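Local atomic coordinates of sugar kinase (Agrobacterium tumefaciens, PDB entry 2RBC), a protein that probably phosphorylates a sugar or related carbohydrate at the expense of ATP, as a putative ribokinase of the pfkB carbohydrate kinase family. Residues R297-A302 / T322-M326. Sequence-based numbering, arbitrary orientation.
Sequences RLSSVA and TEEAM. With SO4 (sulfate ion), chain B.
Thr322 drives its methyl CG2 against the backbone of the facing helix, 3.4 Å from Leu298 O and 3.5 Å from Ala302 N, the two atoms of one helical hydrogen bond. With CG2 anti to the backbone N, the methyl reaches across the interface, while OG1 sits anti to the carbonyl carbon and bonds back to O of Thr318, just before helix 319-330. Val301 points at the other helix and divides its methyls between neighbouring residues: CG1 lies 3.7 Å from Ala325 CB and about as close to Thr322 O, whereas CG2 meets CB and CG of Met326. The extended run of Met326, a selenomethionine, carries SE to 3.8 Å from Leu298 N and against Arg297 CB; the bend at chi3 (66°) then turns CE to Leu298 CD1, 4.0 Å away. That same leucine methyl packs on Thr322 CG2, the two side chains crossing at about a right angle. Arg297 leads its extended chain away to a sulfate, probably from the crystallisation liquor, where NH2 bonds to O2 at 2.9 Å; Gln261 and Arg332 also bind this ion. No hydrogen bond joins the segments, whose axes cross at 100° and 9.2 Å. Helix 292-307 lies between helices 319-330 and 274-287, with Ser299 pointing away from the former onto Phe278 and Phe282, consistent with helices packed about the larger alpha/beta domain of a ribokinase-like fold.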
loop_
_atom_site.group_PDB
_atom_site.type_symbol
_atom_site.label_atom_id
_atom_site.label_comp_id
_atom_site.label_asym_id
_atom_site.label_seq_id
_atom_site.Cartn_x
_atom_site.Cartn_y
_atom_site.Cartn_z
ATOM N N ARG A 297 -29.457 -15.896 11.830
ATOM C CA ARG A 297 -30.170 -14.890 11.032
ATOM C C ARG A 297 -29.604 -13.487 11.144
ATOM O O ARG A 297 -29.356 -12.840 10.123
ATOM C CB ARG A 297 -31.648 -14.821 11.415
ATOM C CG ARG A 297 -32.458 -15.901 10.823
ATOM C CD ARG A 297 -33.777 -16.011 11.490
ATOM N NE ARG A 297 -34.601 -16.963 10.782
ATOM C CZ ARG A 297 -35.902 -17.110 10.987
ATOM N NH1 ARG A 297 -36.538 -16.394 11.900
ATOM N NH2 ARG A 297 -36.572 -17.965 10.255
ATOM N N LEU A 298 -29.432 -13.005 12.372
ATOM C CA LEU A 298 -28.910 -11.673 12.599
ATOM C C LEU A 298 -27.519 -11.501 11.976
ATOM O O LEU A 298 -27.260 -10.478 11.342
ATOM C CB LEU A 298 -28.842 -11.370 14.105
ATOM C CG LEU A 298 -28.517 -9.943 14.544
ATOM C CD1 LEU A 298 -29.652 -8.942 14.286
ATOM C CD2 LEU A 298 -28.048 -9.947 16.015
ATOM N N SER A 299 -26.649 -12.498 12.170
ATOM C CA SER A 299 -25.299 -12.472 11.631
ATOM C C SER A 299 -25.301 -12.476 10.109
ATOM O O SER A 299 -24.496 -11.764 9.476
ATOM C CB SER A 299 -24.524 -13.675 12.143
ATOM O OG SER A 299 -24.552 -13.730 13.545
ATOM N N SER A 300 -26.207 -13.270 9.533
ATOM C CA SER A 300 -26.381 -13.336 8.097
ATOM C C SER A 300 -26.816 -12.010 7.503
ATOM O O SER A 300 -26.254 -11.561 6.495
ATOM C CB SER A 300 -27.423 -14.399 7.709
ATOM O OG SER A 300 -26.926 -15.687 8.022
ATOM N N VAL A 301 -27.827 -11.387 8.100
ATOM C CA VAL A 301 -28.303 -10.119 7.600
ATOM C C VAL A 301 -27.241 -9.032 7.729
ATOM O O VAL A 301 -27.040 -8.232 6.807
ATOM C CB VAL A 301 -29.657 -9.700 8.292
ATOM C CG1 VAL A 301 -30.107 -8.300 7.863
ATOM C CG2 VAL A 301 -30.747 -10.746 7.950
ATOM N N ALA A 302 -26.560 -9.003 8.859
ATOM C CA ALA A 302 -25.494 -8.035 9.071
ATOM C C ALA A 302 -24.418 -8.170 7.999
ATOM O O ALA A 302 -23.990 -7.172 7.395
ATOM C CB ALA A 302 -24.897 -8.191 10.455
ATOM N N THR A 322 -29.624 -3.579 10.877
ATOM C CA THR A 322 -29.746 -5.042 10.772
ATOM C C THR A 322 -31.130 -5.543 11.231
ATOM O O THR A 322 -31.784 -6.342 10.527
ATOM C CB THR A 322 -28.602 -5.784 11.543
ATOM O OG1 THR A 322 -27.311 -5.198 11.236
ATOM C CG2 THR A 322 -28.578 -7.308 11.175
ATOM N N GLU A 323 -31.610 -5.040 12.373
ATOM C CA GLU A 323 -32.909 -5.466 12.891
ATOM C C GLU A 323 -34.032 -5.127 11.913
ATOM O O GLU A 323 -34.940 -5.938 11.691
ATOM C CB GLU A 323 -33.248 -4.840 14.253
ATOM C CG GLU A 323 -32.318 -5.131 15.449
ATOM C CD GLU A 323 -32.495 -6.463 16.070
ATOM O OE1 GLU A 323 -33.410 -7.213 15.611
ATOM O OE2 GLU A 323 -31.706 -6.778 17.020
ATOM N N GLU A 324 -33.997 -3.927 11.341
ATOM C CA GLU A 324 -35.041 -3.518 10.420
ATOM C C GLU A 324 -34.954 -4.305 9.117
ATOM O O GLU A 324 -35.953 -4.744 8.610
ATOM C CB GLU A 324 -34.993 -2.013 10.169
ATOM C CG GLU A 324 -35.989 -1.465 9.157
ATOM C CD GLU A 324 -37.440 -1.755 9.481
ATOM O OE1 GLU A 324 -37.786 -1.998 10.656
ATOM O OE2 GLU A 324 -38.266 -1.739 8.548
ATOM N N ALA A 325 -33.747 -4.454 8.571
ATOM C CA ALA A 325 -33.564 -5.257 7.374
ATOM C C ALA A 325 -34.105 -6.671 7.568
ATOM O O ALA A 325 -34.844 -7.225 6.721
ATOM C CB ALA A 325 -32.062 -5.268 6.956
HETATM N N MSE A 326 -33.807 -7.237 8.730
HETATM C CA MSE A 326 -34.162 -8.604 9.029
HETATM C C MSE A 326 -35.659 -8.767 9.132
HETATM O O MSE A 326 -36.228 -9.720 8.615
HETATM C CB MSE A 326 -33.481 -9.048 10.318
HETATM C CG MSE A 326 -33.842 -10.472 10.671
HETATM SE SE MSE A 326 -32.778 -11.118 12.149
HETATM C CE MSE A 326 -33.423 -9.946 13.590
HETATM S S SO4 B . -36.087 -17.960 6.540
HETATM O O1 SO4 B . -37.522 -18.120 6.746
HETATM O O2 SO4 B . -35.363 -18.445 7.705
HETATM O O3 SO4 B . -35.630 -18.752 5.393
HETATM O O4 SO4 B . -35.835 -16.533 6.353
#